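Local structure of aminopeptidase N (Francisella tularensis subsp. tularensis, 5DLL) at residues V320-R323 against Q327-L330; I359-Q364 against N564-W569; H404-E409 against A492-V497. The protein probably takes part in breaking down intracellular peptides, as a zinc-dependent aminopeptidase that releases single amino acids from peptide N-termini. All blocks are in the same frame, centred on the assembly; numbering follows the deposited sequence.

Contact 1 of 3, residues V320-R323 against Q327-L330; sequences VTCR and QLSL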
# COMPACT_ATOMS: atom_id res chain seq x y z
N VAL A 320 7.66 -18.33 -7.32
CA VAL A 320 6.41 -19.06 -7.15
C VAL A 320 5.29 -18.05 -7.34
O VAL A 320 5.23 -17.06 -6.61
CB VAL A 320 6.27 -19.69 -5.75
CG1 VAL A 320 5.03 -20.57 -5.68
CG2 VAL A 320 7.53 -20.47 -5.39
N THR A 321 4.41 -18.30 -8.31
CA THR A 321 3.38 -17.34 -8.71
C THR A 321 1.95 -17.79 -8.38
O THR A 321 1.74 -18.85 -7.79
CB THR A 321 3.50 -17.00 -10.22
OG1 THR A 321 2.78 -15.80 -10.51
CG2 THR A 321 2.99 -18.15 -11.11
N CYS A 322 0.97 -16.97 -8.74
CA CYS A 322 -0.44 -17.32 -8.59
C CYS A 322 -0.93 -18.14 -9.79
O CYS A 322 -0.55 -17.87 -10.93
CB CYS A 322 -1.31 -16.07 -8.39
SG CYS A 322 -1.09 -14.74 -9.61
N ARG A 323 -1.77 -19.14 -9.52
CA ARG A 323 -2.34 -20.01 -10.55
C ARG A 323 -3.35 -19.25 -11.41
O ARG A 323 -3.39 -19.40 -12.63
CB ARG A 323 -3.03 -21.20 -9.89
CG ARG A 323 -3.60 -22.23 -10.85
CD ARG A 323 -4.56 -23.15 -10.12
NE ARG A 323 -5.82 -22.48 -9.80
CZ ARG A 323 -6.86 -23.07 -9.21
NH1 ARG A 323 -6.82 -24.36 -8.88
NH2 ARG A 323 -7.96 -22.37 -8.96
N GLN A 327 -6.35 -15.73 -6.92
CA GLN A 327 -5.30 -16.08 -5.98
C GLN A 327 -4.36 -14.89 -5.68
O GLN A 327 -3.22 -15.08 -5.27
CB GLN A 327 -4.51 -17.26 -6.56
CG GLN A 327 -4.75 -18.61 -5.91
CD GLN A 327 -6.20 -19.05 -5.84
OE1 GLN A 327 -6.73 -19.33 -4.76
NE2 GLN A 327 -6.84 -19.15 -6.99
N LEU A 328 -4.87 -13.67 -5.84
CA LEU A 328 -4.05 -12.46 -5.75
C LEU A 328 -3.75 -12.06 -4.30
O LEU A 328 -2.79 -11.34 -4.03
CB LEU A 328 -4.73 -11.32 -6.50
CG LEU A 328 -3.88 -10.33 -7.31
CD1 LEU A 328 -2.82 -11.03 -8.15
CD2 LEU A 328 -4.78 -9.50 -8.20
N SER A 329 -4.58 -12.52 -3.36
CA SER A 329 -4.33 -12.33 -1.92
C SER A 329 -3.13 -13.14 -1.41
O SER A 329 -2.68 -12.92 -0.28
CB SER A 329 -5.58 -12.70 -1.11
OG SER A 329 -5.89 -14.07 -1.25
N LEU A 330 -2.65 -14.08 -2.22
CA LEU A 330 -1.40 -14.80 -1.95
C LEU A 330 -0.20 -14.12 -2.62
O LEU A 330 0.85 -13.97 -1.98
CB LEU A 330 -1.51 -16.25 -2.44
CG LEU A 330 -0.23 -17.09 -2.33
CD1 LEU A 330 0.19 -17.21 -0.87
CD2 LEU A 330 -0.44 -18.46 -2.95

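Contact 2 of 3, residues I359-Q364 against N564-W569; sequences IIRSAQ and NAFNRW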
# COMPACT_ATOMS: atom_id res chain seq x y z
N ILE A 359 -5.41 1.43 8.52
CA ILE A 359 -5.96 1.10 7.20
C ILE A 359 -7.08 0.06 7.29
O ILE A 359 -8.11 0.20 6.63
CB ILE A 359 -4.86 0.61 6.22
CG1 ILE A 359 -4.08 1.80 5.67
CG2 ILE A 359 -5.44 -0.20 5.07
CD1 ILE A 359 -2.86 1.43 4.85
N ILE A 360 -6.87 -0.98 8.09
CA ILE A 360 -7.88 -2.02 8.27
C ILE A 360 -9.14 -1.49 8.95
O ILE A 360 -10.25 -1.82 8.54
CB ILE A 360 -7.33 -3.23 9.06
CG1 ILE A 360 -6.16 -3.88 8.32
CG2 ILE A 360 -8.43 -4.26 9.31
CD1 ILE A 360 -6.48 -4.33 6.90
N ARG A 361 -8.97 -0.67 9.98
CA ARG A 361 -10.12 -0.09 10.68
C ARG A 361 -10.82 1.00 9.88
O ARG A 361 -12.03 1.16 9.99
CB ARG A 361 -9.68 0.46 12.03
CG ARG A 361 -9.31 -0.62 13.02
CD ARG A 361 -8.76 -0.01 14.29
NE ARG A 361 -8.59 -1.02 15.33
CZ ARG A 361 -7.95 -0.81 16.47
NH1 ARG A 361 -7.42 0.38 16.74
NH2 ARG A 361 -7.84 -1.79 17.35
N SER A 362 -10.05 1.74 9.09
CA SER A 362 -10.62 2.77 8.21
C SER A 362 -11.21 2.15 6.94
O SER A 362 -12.41 1.92 6.86
CB SER A 362 -9.58 3.84 7.88
OG SER A 362 -10.14 4.87 7.09
N ALA A 363 -10.35 1.84 5.97
CA ALA A 363 -10.78 1.50 4.61
C ALA A 363 -11.34 0.08 4.48
O ALA A 363 -12.38 -0.12 3.86
CB ALA A 363 -9.63 1.69 3.64
N GLN A 364 -10.64 -0.89 5.05
CA GLN A 364 -11.00 -2.30 4.86
C GLN A 364 -12.34 -2.61 5.53
O GLN A 364 -13.22 -3.20 4.91
CB GLN A 364 -9.91 -3.22 5.41
CG GLN A 364 -9.90 -4.62 4.81
CD GLN A 364 -11.02 -5.50 5.33
OE1 GLN A 364 -11.29 -5.54 6.53
NE2 GLN A 364 -11.69 -6.20 4.42
N ASN A 564 2.72 -4.92 26.00
CA ASN A 564 2.37 -4.70 24.59
C ASN A 564 2.20 -3.22 24.23
O ASN A 564 1.20 -2.60 24.59
CB ASN A 564 1.09 -5.46 24.24
CG ASN A 564 0.81 -5.49 22.75
OD1 ASN A 564 -0.22 -5.01 22.29
ND2 ASN A 564 1.74 -6.05 21.99
N ALA A 565 3.18 -2.68 23.51
CA ALA A 565 3.16 -1.28 23.07
C ALA A 565 1.88 -0.91 22.31
O ALA A 565 1.36 0.20 22.47
CB ALA A 565 4.38 -0.99 22.20
N PHE A 566 1.39 -1.82 21.47
CA PHE A 566 0.20 -1.54 20.68
C PHE A 566 -1.01 -1.30 21.59
O PHE A 566 -1.66 -0.26 21.48
CB PHE A 566 -0.09 -2.69 19.71
CG PHE A 566 -1.33 -2.49 18.88
CD1 PHE A 566 -1.27 -1.75 17.69
CD2 PHE A 566 -2.55 -3.02 19.28
CE1 PHE A 566 -2.41 -1.56 16.93
CE2 PHE A 566 -3.69 -2.84 18.52
CZ PHE A 566 -3.62 -2.10 17.34
N ASN A 567 -1.30 -2.25 22.47
CA ASN A 567 -2.46 -2.14 23.36
C ASN A 567 -2.39 -0.93 24.28
O ASN A 567 -3.42 -0.47 24.76
CB ASN A 567 -2.66 -3.43 24.18
CG ASN A 567 -3.60 -4.42 23.52
OD1 ASN A 567 -4.13 -4.18 22.43
ND2 ASN A 567 -3.82 -5.55 24.18
N ARG A 568 -1.18 -0.43 24.54
CA ARG A 568 -1.01 0.81 25.29
C ARG A 568 -1.53 2.00 24.49
O ARG A 568 -2.33 2.79 25.00
CB ARG A 568 0.46 1.03 25.68
CG ARG A 568 0.98 0.04 26.71
CD ARG A 568 2.45 0.26 27.03
NE ARG A 568 2.65 1.35 27.99
CZ ARG A 568 3.78 1.59 28.66
NH1 ARG A 568 4.85 0.81 28.50
NH2 ARG A 568 3.85 2.61 29.50
N TRP A 569 -1.09 2.11 23.24
CA TRP A 569 -1.62 3.11 22.31
C TRP A 569 -3.13 2.91 22.10
O TRP A 569 -3.90 3.87 22.16
CB TRP A 569 -0.87 3.04 20.97
CG TRP A 569 -1.53 3.74 19.81
CD1 TRP A 569 -1.35 5.03 19.41
CD2 TRP A 569 -2.46 3.16 18.89
NE1 TRP A 569 -2.12 5.30 18.31
CE2 TRP A 569 -2.81 4.17 17.96
CE3 TRP A 569 -3.04 1.90 18.76
CZ2 TRP A 569 -3.72 3.95 16.93
CZ3 TRP A 569 -3.94 1.68 17.73
CH2 TRP A 569 -4.27 2.70 16.83

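Contact 3 of 3, residues H404-E409 against A492-V497; sequences HTLLGE and ALHIPV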
# COMPACT_ATOMS: atom_id res chain seq x y z
N HIS A 404 1.53 -16.39 11.06
CA HIS A 404 2.75 -16.06 11.79
C HIS A 404 2.49 -16.07 13.30
O HIS A 404 3.30 -16.60 14.06
CB HIS A 404 3.28 -14.68 11.36
CG HIS A 404 4.60 -14.33 11.96
ND1 HIS A 404 4.73 -13.86 13.25
CD2 HIS A 404 5.85 -14.39 11.46
CE1 HIS A 404 6.00 -13.64 13.52
NE2 HIS A 404 6.71 -13.96 12.44
N THR A 405 1.37 -15.48 13.72
CA THR A 405 0.97 -15.44 15.13
C THR A 405 0.75 -16.84 15.70
O THR A 405 1.17 -17.14 16.82
CB THR A 405 -0.31 -14.59 15.31
OG1 THR A 405 -0.12 -13.30 14.73
CG2 THR A 405 -0.66 -14.42 16.78
N LEU A 406 0.09 -17.70 14.93
CA LEU A 406 -0.21 -19.07 15.36
C LEU A 406 1.03 -19.96 15.46
O LEU A 406 1.14 -20.77 16.38
CB LEU A 406 -1.23 -19.71 14.42
CG LEU A 406 -2.66 -19.17 14.54
CD1 LEU A 406 -3.52 -19.67 13.38
CD2 LEU A 406 -3.29 -19.56 15.87
N LEU A 407 1.96 -19.82 14.51
CA LEU A 407 3.14 -20.70 14.45
C LEU A 407 4.38 -20.15 15.15
O LEU A 407 5.26 -20.92 15.54
CB LEU A 407 3.50 -20.99 13.00
CG LEU A 407 2.49 -21.73 12.14
CD1 LEU A 407 2.99 -21.74 10.70
CD2 LEU A 407 2.25 -23.15 12.65
N GLY A 408 4.46 -18.83 15.27
CA GLY A 408 5.69 -18.18 15.72
C GLY A 408 6.69 -18.12 14.58
O GLY A 408 6.52 -18.81 13.57
N GLU A 409 7.73 -17.31 14.74
CA GLU A 409 8.69 -17.05 13.66
C GLU A 409 9.32 -18.33 13.13
O GLU A 409 9.33 -18.57 11.92
CB GLU A 409 9.78 -16.07 14.12
CG GLU A 409 10.90 -15.83 13.11
CD GLU A 409 10.50 -14.98 11.91
OE1 GLU A 409 9.45 -14.30 11.95
OE2 GLU A 409 11.25 -14.98 10.91
N ALA A 492 -18.06 -19.91 12.09
CA ALA A 492 -17.06 -19.67 13.11
C ALA A 492 -15.65 -19.84 12.54
O ALA A 492 -15.26 -20.94 12.14
CB ALA A 492 -17.26 -20.61 14.29
N LEU A 493 -14.89 -18.75 12.51
CA LEU A 493 -13.52 -18.75 12.01
C LEU A 493 -12.50 -19.18 13.07
O LEU A 493 -12.83 -19.35 14.24
CB LEU A 493 -13.15 -17.36 11.50
CG LEU A 493 -14.06 -16.78 10.42
CD1 LEU A 493 -13.88 -15.27 10.30
CD2 LEU A 493 -13.79 -17.46 9.09
N HIS A 494 -11.25 -19.34 12.63
CA HIS A 494 -10.12 -19.61 13.50
C HIS A 494 -9.49 -18.26 13.88
O HIS A 494 -8.81 -17.64 13.06
CB HIS A 494 -9.11 -20.48 12.74
CG HIS A 494 -8.06 -21.11 13.61
ND1 HIS A 494 -7.41 -22.27 13.25
CD2 HIS A 494 -7.55 -20.75 14.81
CE1 HIS A 494 -6.55 -22.60 14.20
NE2 HIS A 494 -6.62 -21.69 15.15
N ILE A 495 -9.73 -17.81 15.11
CA ILE A 495 -9.23 -16.51 15.59
C ILE A 495 -8.10 -16.72 16.59
O ILE A 495 -8.30 -17.36 17.63
CB ILE A 495 -10.32 -15.66 16.30
CG1 ILE A 495 -11.71 -15.82 15.67
CG2 ILE A 495 -9.91 -14.19 16.32
CD1 ILE A 495 -11.84 -15.31 14.25
N PRO A 496 -6.90 -16.18 16.30
CA PRO A 496 -5.83 -16.13 17.30
C PRO A 496 -5.93 -14.88 18.16
O PRO A 496 -6.01 -13.77 17.63
CB PRO A 496 -4.56 -16.10 16.45
CG PRO A 496 -4.97 -15.42 15.19
CD PRO A 496 -6.44 -15.68 15.00
N VAL A 497 -5.95 -15.07 19.48
CA VAL A 497 -6.03 -13.97 20.44
C VAL A 497 -4.74 -13.89 21.25
O VAL A 497 -4.56 -14.62 22.22
CB VAL A 497 -7.21 -14.15 21.40
CG1 VAL A 497 -7.53 -12.84 22.10
CG2 VAL A 497 -8.44 -14.67 20.66

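Contact 1 of 3, residues V320-R323 against Q327-L330
Cys322 turns its SG between its own backbone N and carbonyl carbon (chi1 51°), which directs the sulfur toward Leu328, while CB, whose place is fixed by the backbone, faces Gln327. The CB of Cys322 sits beside the start of the next helix, 3.9 Å from the CB of Gln327 and 3.8 Å from the Gln327 carbonyl oxygen O. A small side chain suits this place, because the CA atoms of Cys322 and Gln327 are 5.7 Å apart. The SG of Cys322 makes a looser apolar contact with the CD1 of Leu328 at 4.3 Å, and Leu328 also packs on Phe387 and Tyr388.

The turn joins two elements of the zinc-peptidase domain. Strand 321-322 pairs in parallel with strand 427-428, and after five residues, 323-327, the chain enters helix 328-346, with Gln327 at its N-cap position. This helix carries Glu332, which binds the zinc ion together with His309 and His313, the two histidines of the HExxH motif. Leu328 lies one turn before that ligand, its side chain about 5 Å from that of Glu332 and about 8 Å from the metal.

Arg323 bends at chi3 (73°) and brings its guanidinium across the amide of Gln327. The two planes are turned 78° apart, and NH2 of Arg323 lies 3.9 Å from NE2 of Gln327, two donors side by side with no bond between them. Each amide atom of Gln327 finds a partner elsewhere, NE2 in a weak bond to Asp324 and OE1 in a weak bond from the backbone N of Cys430. A long chain ending in a flat guanidinium suits this partly exposed position, since it can also meet the ring of Tyr21 in a cation-pi contact.

Contact 2 of 3, residues I359-Q364 against N564-W569
Across the two helical segments the nearest CA atoms, those of Arg361 and Phe566, are 14.4 Å apart, so long side chains must span the gap. Arg361 does so with its chain extended from CG to NE (chi2 175°). NH1 of Arg361 lies 3.8 Å from CZ3 of Trp569, the two side chains passing in opposite directions with guanidinium and ring planes only 11° apart. NH2 meets the edge of the Phe566 ring at CZ, 4.2 Å away. The charge itself is answered by Asp570, which forms a salt bridge with NH1; the flat, charged end of an arginine can serve such a partner while lying alongside aromatic rings. The rings also support each other, CE3 of Trp569 resting 4.0 Å above the plane of the Phe566 ring, offset toward its rim. Asn564 caps their helix, its OD1 accepting from the N of Asn567 at 3.0 Å with the donor 40° out of the carbonyl plane. The arrangement is an interdomain contact between helices: helix 349-369 of the peptidase domain reaches helix 565-581, near the start of the C-terminal helical region with ARM-like repeats.

Contact 3 of 3, residues H404-E409 against A492-V497
One face of the His494 imidazole is covered by Leu406, whose CD1 stands 4.1 Å above the ring plane and toward its rim. The other methyl, CD2, is 4.0 Å from NE2 of His494. The leucine and the histidine reach out from opposite directions, so the branched end of one meets the ring of the other between the two backbones. A second flat group lies within the helix: the His404 ring is met at its edge by the carboxylate of Glu409, with NE2 donating to OE1 over 2.8 Å and the acceptor only 8° from the ring plane. OE1 also takes a salt bridge from Arg252, so two positive or polar partners share this oxygen and probably hold the carboxylate in place.

Leu406 and Pro496 carry much of the packing. With chi1 at -72°, CG of Leu406 is placed toward the strand, where both methyls reach the His494-Pro496 side. The CD2 of Leu406 touches CB of Pro496 at 3.7 Å, the two side chains crossing at about a right angle. Helix 390-423 of the peptidase domain is thereby seated on strand 495-502 of the Ig-like β domain, where Pro496 turns its ring to the helix, while its neighbours Ile495 and Val497 point away and pair with strand 508-516 through their backbones.

A branched leucine end can lie on an imidazole face and on the proline at once; the flat histidine ring and the compact proline ring each give it a smooth surface. Thr405 adds its methyl CG2, 4.3 Å from CB of Pro496, while its OG1 is bonded to the carbonyl of Arg401 in the preceding turn.

Contact 1 comes first along the chain, and contact 3 lies between the two segments of contact 2. Contact 1 is wholly within the peptidase domain, beside the zinc site; its helix 328-346 is followed directly by helix 349-369 of contact 2. Contact 3 ties helix 390-423 to the Ig-like domain, whereas contact 2 reaches the C-terminal helical region. Centres of contacts 1 and 2 are 27 Å apart, those of 1 and 3 are 21 Å apart, and those of 2 and 3 are 17 Å apart, without touching. Two neighbouring helices thus meet two further domains, linking the catalytic domain to both.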